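PDB 4OH1: L-iditol 2-dehydrogenase from Clostridium scindens, which probably catalyses the NAD-dependent oxidation of L-iditol or related polyols as a zinc-binding member of the alcohol dehydrogenase family. Local coordinates for residues 142-147 with 151-156; 185-190 with 211-216; 321-326 with 334-339. One frame throughout, in Å; residues are numbered along the deposited sequence.

Contact 1: 142-147 with 151-156; sequences FPIPDD and KDYALV
The phenol ring of Tyr153 is approached obliquely by Ile144 and Pro145, and both arrive on the same side of its plane. Ile144 takes the half of the ring nearest the backbone: its CD1 lies 3.7 Å from Tyr153 CB and as near to the first ring carbon, while Ile144 CG2 stands 3.8 Å from Tyr153 CD2. Pro145 takes the hydroxyl half, with its CD 4.0 Å from Tyr153 CZ and 3.7 Å from Tyr153 OH. The isoleucine and tyrosine chains run alongside one another with opposed headings, whereas the proline ring stands nearly perpendicular to the tyrosine chain. The branch positions in Ile144 follow from its first torsion: CG1 sits between the backbone N and the carbonyl carbon (chi1 68°), which sends the long arm toward the root of the tyrosine, while CG2 stays above the CD2 side, on the same side of the plane as CD1.

The backbones are well separated, with 8.0 Å between Ile144 CA and Tyr153 CA. Tyr153 opens a type I turn to Val156, and Leu155 occupies the N-cap position of helix 156-168, which carries the zinc ligand Glu157. The segment 142-147 leaves the strand 141-143, whose neighbour 97-100 supplies Val99, which also touches both Ile144 and Tyr153. At the start of the segment, on strand 141-143, Phe142 makes a cation-pi contact with Arg113 of the second subunit.

Every close approach is carbon to carbon or carbon to the phenol oxygen, and the two segments share 148 Å² of buried surface without a polar bond between them. The chemistry therefore implies dispersion and shape fit, with a buried isoleucine and an exposed proline together lining one side of an aromatic ring.

Contact 2: 185-190 with 211-216; sequences LGMMLV and LELALE
Met187, modelled as selenomethionine, spans the gap between the helices and meets both Leu213 and Ala214. Its CB leaves helix 184-194 along the flank and does not aim straight at the partner. CG then passes 4.1 Å from Leu213 CD2. A bend at the next bond (chi2 -51°) turns the chain across, and SE settles against the backbone of the second helix, 3.6 Å from Ala214 CA and 3.8 Å from Leu213 O. The same SE is 3.9 Å from Leu213 CG, where the two side chains cross obliquely. A second bend at chi3 (92°) brings the terminal CE back to Ala214 CB, 3.9 Å away.

The close approach falls at an alanine: Met187 CA and Ala214 CA, 6.3 Å apart, are the nearest such pair, and SE lies against the alanine's main chain. One turn on, Val190 adds a looser touch, its CG1 4.1 Å from Ala214 O. Val190 and Ala214 both also rest on Val203 of strand 200-205.

The local axes approach to 9.7 Å and run in nearly the same sense, 29° apart. Two neighbouring helices, each following a strand of one parallel sheet and packed on the same side of it, are characteristic of the Rossmann fold, and Gly186, in the first turn of helix 184-194, is the last glycine of a GxGxxG pattern consistent with a dinucleotide-binding strand-turn-helix.

Contact 3: 321-326 with 334-339; sequences IQKEHT and FEDLYS
A beta-alpha-beta unit, built from strand 321-326, helix 330-338 and strand 344-348, is tied together here by a histidine-carboxylate hydrogen bond. His325 and Lys323, two positions apart on the strand, both direct their side chains toward Asp336 on the helix. His325 NE2 donates to Asp336 OD2 at 2.7 Å, with an N-H...O angle of 155°. The oxygen lies at the ring's edge, in the imidazole plane, so the N-H is well aimed. The ring and carboxylate planes are 47° apart, and OD2 is met from above the carboxylate plane, 38° out of it.

Lys323 shares the same oxygen, but mainly through its aliphatic part. Its chain bends at the second torsion and brings CD to 3.4 Å from Asp336 OD2, while NZ remains at 3.9 Å from that atom, a long salt bridge. Asp336 OD2 is thus gripped firmly by one N-H and more weakly by a charge. The lysine charge and the imidazole N-H would be expected to favour the ionised carboxylate, which in turn may favour a protonated imidazole.

Within the helical segment, Ser339 OG donates to Asp336 O at 2.7 Å. That hydroxyl is bonded to Lys341 N as well.

All three residues of the contact are partly exposed. On the sheet side, Lys323 and His325 pair through their backbones with strand 344-348, and Asp336 touches Ile345 of that strand. Elsewhere round helix 330-338, Leu337 and Tyr338 touch helix 48-54.

Along the chain the three contacts follow one another in series, with centres 18 to 22 Å apart. Contacts 1 and 3 reach the same mixed sheet, and a salt bridge from Lys151 NZ to Glu324 OE1 (2.9 Å) joins them, with Leu155 packing on Ile321. Contact 2 belongs to the Rossmann-type domain. It meets contact 1 where Leu155 CD2 lies 4.2 Å from Met188 CE, and contact 3 where Leu213 CD2 lies 3.7 Å from Gln322 OE1. Strand 321-326 joins the mixed sheet by pairing in parallel with 344-348, so the chain returns to this sheet after the Rossmann-type domain, and the touches with contact 2 are consistent with contact between the two domains.

Contact 1: 142-147 with 151-156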
loop_
_atom_site.group_PDB
_atom_site.type_symbol
_atom_site.label_atom_id
_atom_site.label_comp_id
_atom_site.label_asym_id
_atom_site.label_seq_id
_atom_site.Cartn_x
_atom_site.Cartn_y
_atom_site.Cartn_z
ATOM N N PHE A 142 -24.662 -14.510 -3.335
ATOM C CA PHE A 142 -24.293 -13.321 -4.127
ATOM C C PHE A 142 -25.020 -13.295 -5.428
ATOM O O PHE A 142 -24.946 -14.219 -6.183
ATOM C CB PHE A 142 -22.768 -13.297 -4.470
ATOM C CG PHE A 142 -21.888 -13.079 -3.270
ATOM C CD1 PHE A 142 -21.512 -14.134 -2.475
ATOM C CD2 PHE A 142 -21.550 -11.809 -2.896
ATOM C CE1 PHE A 142 -20.745 -13.918 -1.315
ATOM C CE2 PHE A 142 -20.779 -11.572 -1.743
ATOM C CZ PHE A 142 -20.363 -12.644 -0.972
ATOM N N PRO A 143 -25.685 -12.212 -5.740
ATOM C CA PRO A 143 -26.360 -12.223 -7.031
ATOM C C PRO A 143 -25.421 -11.931 -8.192
ATOM O O PRO A 143 -24.426 -11.211 -8.047
ATOM C CB PRO A 143 -27.406 -11.114 -6.897
ATOM C CG PRO A 143 -26.757 -10.172 -6.023
ATOM C CD PRO A 143 -26.018 -11.024 -4.969
ATOM N N ILE A 144 -25.788 -12.465 -9.335
ATOM C CA ILE A 144 -25.080 -12.266 -10.586
ATOM C C ILE A 144 -26.070 -11.749 -11.653
ATOM O O ILE A 144 -27.241 -11.738 -11.423
ATOM C CB ILE A 144 -24.413 -13.577 -11.000
ATOM C CG1 ILE A 144 -25.450 -14.624 -11.375
ATOM C CG2 ILE A 144 -23.553 -14.125 -9.827
ATOM C CD1 ILE A 144 -24.820 -15.977 -11.695
ATOM N N PRO A 145 -25.596 -11.310 -12.818
ATOM C CA PRO A 145 -26.527 -10.704 -13.738
ATOM C C PRO A 145 -27.680 -11.616 -14.177
ATOM O O PRO A 145 -27.508 -12.831 -14.330
ATOM C CB PRO A 145 -25.632 -10.385 -14.939
ATOM C CG PRO A 145 -24.360 -10.103 -14.347
ATOM C CD PRO A 145 -24.214 -11.127 -13.272
ATOM N N ASP A 146 -28.847 -11.040 -14.409
ATOM C CA ASP A 146 -30.013 -11.819 -14.832
ATOM C C ASP A 146 -29.771 -12.605 -16.085
ATOM O O ASP A 146 -30.221 -13.726 -16.220
ATOM C CB ASP A 146 -31.184 -10.903 -15.051
ATOM C CG ASP A 146 -31.562 -10.160 -13.798
ATOM O OD1 ASP A 146 -31.196 -10.650 -12.701
ATOM O OD2 ASP A 146 -32.185 -9.085 -13.913
ATOM N N ASP A 147 -29.024 -12.046 -16.995
ATOM C CA ASP A 147 -28.649 -12.741 -18.216
ATOM C C ASP A 147 -27.345 -13.549 -18.107
ATOM O O ASP A 147 -26.748 -13.899 -19.092
ATOM C CB ASP A 147 -28.512 -11.689 -19.335
ATOM C CG ASP A 147 -27.381 -10.656 -19.066
ATOM O OD1 ASP A 147 -26.985 -10.448 -17.893
ATOM O OD2 ASP A 147 -26.876 -10.052 -20.047
ATOM N N LYS A 151 -22.954 -21.458 -16.303
ATOM C CA LYS A 151 -21.847 -22.350 -16.399
ATOM C C LYS A 151 -20.563 -21.638 -16.023
ATOM O O LYS A 151 -19.752 -22.153 -15.302
ATOM C CB LYS A 151 -21.744 -22.829 -17.846
ATOM C CG LYS A 151 -20.589 -23.733 -18.133
ATOM C CD LYS A 151 -20.654 -24.152 -19.599
ATOM C CE LYS A 151 -19.477 -24.954 -19.963
ATOM N NZ LYS A 151 -19.716 -25.733 -21.196
ATOM N N ASP A 152 -20.383 -20.444 -16.540
ATOM C CA ASP A 152 -19.171 -19.695 -16.262
ATOM C C ASP A 152 -19.112 -19.188 -14.863
ATOM O O ASP A 152 -18.028 -19.148 -14.277
ATOM C CB ASP A 152 -19.068 -18.527 -17.192
ATOM C CG ASP A 152 -18.742 -18.947 -18.637
ATOM O OD1 ASP A 152 -18.319 -20.096 -18.927
ATOM O OD2 ASP A 152 -18.931 -18.079 -19.485
ATOM N N TYR A 153 -20.261 -18.798 -14.313
ATOM C CA TYR A 153 -20.289 -18.265 -12.923
ATOM C C TYR A 153 -20.107 -19.326 -11.873
ATOM O O TYR A 153 -19.859 -19.020 -10.729
ATOM C CB TYR A 153 -21.551 -17.428 -12.662
ATOM C CG TYR A 153 -21.513 -16.070 -13.366
ATOM C CD1 TYR A 153 -21.816 -15.960 -14.693
ATOM C CD2 TYR A 153 -21.165 -14.915 -12.683
ATOM C CE1 TYR A 153 -21.743 -14.739 -15.337
ATOM C CE2 TYR A 153 -21.152 -13.698 -13.306
ATOM C CZ TYR A 153 -21.429 -13.618 -14.636
ATOM O OH TYR A 153 -21.367 -12.409 -15.269
ATOM N N ALA A 154 -20.251 -20.588 -12.247
ATOM C CA ALA A 154 -19.850 -21.657 -11.365
ATOM C C ALA A 154 -18.359 -21.536 -10.974
ATOM O O ALA A 154 -17.917 -22.114 -9.993
ATOM C CB ALA A 154 -20.065 -22.981 -12.039
ATOM N N LEU A 155 -17.575 -20.843 -11.786
ATOM C CA LEU A 155 -16.143 -20.679 -11.478
ATOM C C LEU A 155 -15.861 -19.453 -10.671
ATOM O O LEU A 155 -14.698 -19.132 -10.512
ATOM C CB LEU A 155 -15.270 -20.684 -12.742
ATOM C CG LEU A 155 -14.922 -22.136 -13.080
ATOM C CD1 LEU A 155 -16.142 -23.065 -13.207
ATOM C CD2 LEU A 155 -14.214 -22.079 -14.393
ATOM N N VAL A 156 -16.875 -18.776 -10.132
ATOM C CA VAL A 156 -16.618 -17.617 -9.289
ATOM C C VAL A 156 -15.699 -17.872 -8.130
ATOM O O VAL A 156 -14.814 -17.000 -7.816
ATOM C CB VAL A 156 -17.902 -16.921 -8.805
ATOM C CG1 VAL A 156 -17.628 -15.950 -7.688
ATOM C CG2 VAL A 156 -18.550 -16.150 -9.951
#

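Contact 2: 185-190 with 211-216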
loop_
_atom_site.group_PDB
_atom_site.type_symbol
_atom_site.label_atom_id
_atom_site.label_comp_id
_atom_site.label_asym_id
_atom_site.label_seq_id
_atom_site.Cartn_x
_atom_site.Cartn_y
_atom_site.Cartn_z
ATOM N N LEU A 185 -6.643 -23.279 -12.135
ATOM C CA LEU A 185 -6.201 -22.056 -11.454
ATOM C C LEU A 185 -5.060 -21.369 -12.213
ATOM O O LEU A 185 -5.013 -20.146 -12.309
ATOM C CB LEU A 185 -5.725 -22.338 -10.039
ATOM C CG LEU A 185 -6.804 -22.478 -8.992
ATOM C CD1 LEU A 185 -6.155 -22.616 -7.583
ATOM C CD2 LEU A 185 -7.832 -21.322 -9.027
ATOM N N GLY A 186 -4.152 -22.182 -12.731
ATOM C CA GLY A 186 -3.091 -21.728 -13.592
ATOM C C GLY A 186 -3.588 -20.929 -14.771
ATOM O O GLY A 186 -3.040 -19.877 -15.067
HETATM N N MSE A 187 -4.617 -21.436 -15.455
HETATM C CA MSE A 187 -5.131 -20.793 -16.647
HETATM C C MSE A 187 -5.812 -19.499 -16.234
HETATM O O MSE A 187 -5.675 -18.476 -16.871
HETATM C CB MSE A 187 -6.119 -21.685 -17.375
HETATM C CG MSE A 187 -5.519 -22.953 -17.974
HETATM SE SE MSE A 187 -3.905 -22.590 -19.075
HETATM C CE MSE A 187 -2.497 -22.785 -17.738
HETATM N N MSE A 188 -6.506 -19.494 -15.127
HETATM C CA MSE A 188 -7.090 -18.237 -14.646
HETATM C C MSE A 188 -6.011 -17.188 -14.282
HETATM O O MSE A 188 -6.210 -16.011 -14.528
HETATM C CB MSE A 188 -7.969 -18.469 -13.419
HETATM C CG MSE A 188 -9.124 -19.385 -13.724
HETATM SE SE MSE A 188 -10.392 -19.681 -12.220
HETATM C CE MSE A 188 -10.517 -21.641 -12.516
ATOM N N LEU A 189 -4.918 -17.619 -13.656
ATOM C CA LEU A 189 -3.788 -16.720 -13.389
ATOM C C LEU A 189 -3.160 -16.191 -14.701
ATOM O O LEU A 189 -2.739 -15.055 -14.767
ATOM C CB LEU A 189 -2.747 -17.398 -12.548
ATOM C CG LEU A 189 -3.206 -17.584 -11.098
ATOM C CD1 LEU A 189 -2.236 -18.516 -10.396
ATOM C CD2 LEU A 189 -3.317 -16.242 -10.371
ATOM N N VAL A 190 -3.112 -16.992 -15.741
ATOM C CA VAL A 190 -2.598 -16.488 -16.998
ATOM C C VAL A 190 -3.471 -15.303 -17.440
ATOM O O VAL A 190 -2.966 -14.209 -17.774
ATOM C CB VAL A 190 -2.519 -17.541 -18.107
ATOM C CG1 VAL A 190 -2.270 -16.909 -19.442
ATOM C CG2 VAL A 190 -1.396 -18.552 -17.822
ATOM N N LEU A 211 0.935 -27.241 -21.677
ATOM C CA LEU A 211 1.716 -26.100 -22.056
ATOM C C LEU A 211 1.051 -25.442 -23.264
ATOM O O LEU A 211 0.965 -24.213 -23.340
ATOM C CB LEU A 211 3.166 -26.489 -22.307
ATOM C CG LEU A 211 3.900 -27.090 -21.100
ATOM C CD1 LEU A 211 5.286 -27.531 -21.483
ATOM C CD2 LEU A 211 3.991 -26.157 -19.884
ATOM N N GLU A 212 0.506 -26.222 -24.178
ATOM C CA GLU A 212 -0.186 -25.600 -25.301
ATOM C C GLU A 212 -1.402 -24.783 -24.818
ATOM O O GLU A 212 -1.733 -23.713 -25.333
ATOM C CB GLU A 212 -0.637 -26.635 -26.291
ATOM C CG GLU A 212 -0.387 -26.225 -27.719
ATOM C CD GLU A 212 -1.022 -27.204 -28.728
ATOM O OE1 GLU A 212 -0.389 -28.242 -29.051
ATOM O OE2 GLU A 212 -2.160 -26.936 -29.198
ATOM N N LEU A 213 -2.050 -25.279 -23.792
ATOM C CA LEU A 213 -3.226 -24.604 -23.294
ATOM C C LEU A 213 -2.839 -23.257 -22.645
ATOM O O LEU A 213 -3.519 -22.295 -22.807
ATOM C CB LEU A 213 -3.962 -25.522 -22.305
ATOM C CG LEU A 213 -5.295 -25.020 -21.757
ATOM C CD1 LEU A 213 -6.287 -24.822 -22.883
ATOM C CD2 LEU A 213 -5.838 -26.013 -20.728
ATOM N N ALA A 214 -1.753 -23.221 -21.913
ATOM C CA ALA A 214 -1.225 -21.982 -21.398
ATOM C C ALA A 214 -1.018 -20.936 -22.483
ATOM O O ALA A 214 -1.386 -19.748 -22.303
ATOM C CB ALA A 214 0.043 -22.226 -20.707
ATOM N N LEU A 215 -0.439 -21.340 -23.600
ATOM C CA LEU A 215 -0.235 -20.371 -24.701
ATOM C C LEU A 215 -1.588 -19.925 -25.233
ATOM O O LEU A 215 -1.792 -18.741 -25.458
ATOM C CB LEU A 215 0.624 -20.938 -25.818
ATOM C CG LEU A 215 2.044 -21.256 -25.349
ATOM C CD1 LEU A 215 2.763 -22.021 -26.427
ATOM C CD2 LEU A 215 2.871 -19.974 -24.982
ATOM N N GLU A 216 -2.543 -20.846 -25.366
ATOM C CA GLU A 216 -3.880 -20.431 -25.793
ATOM C C GLU A 216 -4.578 -19.478 -24.828
ATOM O O GLU A 216 -5.454 -18.743 -25.217
ATOM C CB GLU A 216 -4.789 -21.625 -26.001
ATOM C CG GLU A 216 -4.776 -22.143 -27.393
ATOM C CD GLU A 216 -4.884 -23.663 -27.433
ATOM O OE1 GLU A 216 -5.586 -24.254 -26.576
ATOM O OE2 GLU A 216 -4.245 -24.266 -28.326
#

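Contact 3: 321-326 with 334-339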
loop_
_atom_site.group_PDB
_atom_site.type_symbol
_atom_site.label_atom_id
_atom_site.label_comp_id
_atom_site.label_asym_id
_atom_site.label_seq_id
_atom_site.Cartn_x
_atom_site.Cartn_y
_atom_site.Cartn_z
ATOM N N ILE A 321 -12.800 -24.281 -18.921
ATOM C CA ILE A 321 -13.770 -25.331 -18.720
ATOM C C ILE A 321 -13.679 -26.225 -19.899
ATOM O O ILE A 321 -14.080 -25.850 -20.959
ATOM C CB ILE A 321 -15.184 -24.838 -18.615
ATOM C CG1 ILE A 321 -15.320 -23.927 -17.409
ATOM C CG2 ILE A 321 -16.092 -26.054 -18.421
ATOM C CD1 ILE A 321 -16.575 -23.030 -17.404
ATOM N N GLN A 322 -13.140 -27.411 -19.718
ATOM C CA GLN A 322 -12.900 -28.274 -20.865
ATOM C C GLN A 322 -13.842 -29.436 -20.911
ATOM O O GLN A 322 -13.842 -30.124 -21.886
ATOM C CB GLN A 322 -11.488 -28.825 -20.831
ATOM C CG GLN A 322 -10.473 -27.727 -20.729
ATOM C CD GLN A 322 -9.114 -28.159 -21.115
ATOM O OE1 GLN A 322 -8.350 -28.720 -20.309
ATOM N NE2 GLN A 322 -8.741 -27.823 -22.337
ATOM N N LYS A 323 -14.637 -29.672 -19.876
ATOM C CA LYS A 323 -15.610 -30.768 -19.911
ATOM C C LYS A 323 -16.834 -30.363 -19.142
ATOM O O LYS A 323 -16.701 -29.805 -18.069
ATOM C CB LYS A 323 -15.067 -31.992 -19.164
ATOM C CG LYS A 323 -14.145 -32.826 -19.930
ATOM C CD LYS A 323 -14.920 -33.743 -20.832
ATOM C CE LYS A 323 -13.971 -34.532 -21.686
ATOM N NZ LYS A 323 -14.829 -35.435 -22.457
ATOM N N GLU A 324 -18.004 -30.724 -19.661
ATOM C CA GLU A 324 -19.253 -30.575 -18.954
ATOM C C GLU A 324 -19.936 -31.923 -18.971
ATOM O O GLU A 324 -20.032 -32.539 -20.018
ATOM C CB GLU A 324 -20.136 -29.566 -19.669
ATOM C CG GLU A 324 -21.593 -29.517 -19.146
ATOM C CD GLU A 324 -22.455 -28.452 -19.862
ATOM O OE1 GLU A 324 -21.866 -27.659 -20.618
ATOM O OE2 GLU A 324 -23.705 -28.424 -19.683
ATOM N N HIS A 325 -20.411 -32.379 -17.812
ATOM C CA HIS A 325 -21.240 -33.568 -17.714
ATOM C C HIS A 325 -22.540 -33.263 -16.966
ATOM O O HIS A 325 -22.619 -32.283 -16.247
ATOM C CB HIS A 325 -20.506 -34.648 -16.945
ATOM C CG HIS A 325 -19.282 -35.165 -17.624
ATOM N ND1 HIS A 325 -19.323 -36.124 -18.609
ATOM C CD2 HIS A 325 -17.972 -34.886 -17.428
ATOM C CE1 HIS A 325 -18.093 -36.414 -18.991
ATOM N NE2 HIS A 325 -17.256 -35.677 -18.289
ATOM N N THR A 326 -23.542 -34.131 -17.117
ATOM C CA THR A 326 -24.781 -34.055 -16.349
ATOM C C THR A 326 -24.576 -34.730 -15.010
ATOM O O THR A 326 -23.719 -35.619 -14.869
ATOM C CB THR A 326 -25.901 -34.772 -17.056
ATOM O OG1 THR A 326 -25.496 -36.124 -17.270
ATOM C CG2 THR A 326 -26.205 -34.126 -18.424
ATOM N N PHE A 334 -16.127 -37.783 -12.689
ATOM C CA PHE A 334 -15.071 -38.090 -11.748
ATOM C C PHE A 334 -13.966 -38.962 -12.408
ATOM O O PHE A 334 -12.792 -38.798 -12.081
ATOM C CB PHE A 334 -15.661 -38.607 -10.429
ATOM C CG PHE A 334 -16.198 -37.498 -9.602
ATOM C CD1 PHE A 334 -15.352 -36.753 -8.811
ATOM C CD2 PHE A 334 -17.492 -37.111 -9.716
ATOM C CE1 PHE A 334 -15.794 -35.676 -8.110
ATOM C CE2 PHE A 334 -17.968 -36.021 -9.017
ATOM C CZ PHE A 334 -17.115 -35.296 -8.212
ATOM N N GLU A 335 -14.301 -39.818 -13.371
ATOM C CA GLU A 335 -13.221 -40.470 -14.138
ATOM C C GLU A 335 -12.355 -39.395 -14.813
ATOM O O GLU A 335 -11.125 -39.421 -14.708
ATOM C CB GLU A 335 -13.751 -41.422 -15.186
ATOM C CG GLU A 335 -14.395 -42.668 -14.647
ATOM C CD GLU A 335 -15.083 -43.490 -15.779
ATOM O OE1 GLU A 335 -14.624 -43.375 -16.948
ATOM O OE2 GLU A 335 -16.084 -44.226 -15.515
ATOM N N ASP A 336 -13.000 -38.429 -15.468
ATOM C CA ASP A 336 -12.270 -37.335 -16.117
ATOM C C ASP A 336 -11.429 -36.578 -15.128
ATOM O O ASP A 336 -10.299 -36.281 -15.399
ATOM C CB ASP A 336 -13.214 -36.399 -16.836
ATOM C CG ASP A 336 -13.781 -37.010 -18.063
ATOM O OD1 ASP A 336 -13.339 -38.111 -18.399
ATOM O OD2 ASP A 336 -14.684 -36.433 -18.692
ATOM N N LEU A 337 -11.954 -36.318 -13.953
ATOM C CA LEU A 337 -11.186 -35.670 -12.923
ATOM C C LEU A 337 -9.927 -36.461 -12.587
ATOM O O LEU A 337 -8.825 -35.898 -12.560
ATOM C CB LEU A 337 -12.011 -35.540 -11.662
ATOM C CG LEU A 337 -11.277 -34.806 -10.544
ATOM C CD1 LEU A 337 -11.201 -33.337 -10.891
ATOM C CD2 LEU A 337 -11.961 -34.987 -9.214
ATOM N N TYR A 338 -10.100 -37.755 -12.298
ATOM C CA TYR A 338 -8.985 -38.585 -11.847
ATOM C C TYR A 338 -7.971 -38.718 -12.964
ATOM O O TYR A 338 -6.833 -38.912 -12.675
ATOM C CB TYR A 338 -9.392 -39.994 -11.347
ATOM C CG TYR A 338 -10.435 -40.043 -10.223
ATOM C CD1 TYR A 338 -10.415 -39.140 -9.157
ATOM C CD2 TYR A 338 -11.450 -41.005 -10.246
ATOM C CE1 TYR A 338 -11.374 -39.196 -8.162
ATOM C CE2 TYR A 338 -12.402 -41.058 -9.276
ATOM C CZ TYR A 338 -12.362 -40.164 -8.236
ATOM O OH TYR A 338 -13.338 -40.254 -7.286
ATOM N N SER A 339 -8.370 -38.588 -14.229
ATOM C CA SER A 339 -7.405 -38.591 -15.319
ATOM C C SER A 339 -6.417 -37.425 -15.232
ATOM O O SER A 339 -5.374 -37.456 -15.855
ATOM C CB SER A 339 -8.102 -38.568 -16.689
ATOM O OG SER A 339 -8.407 -37.237 -17.081
#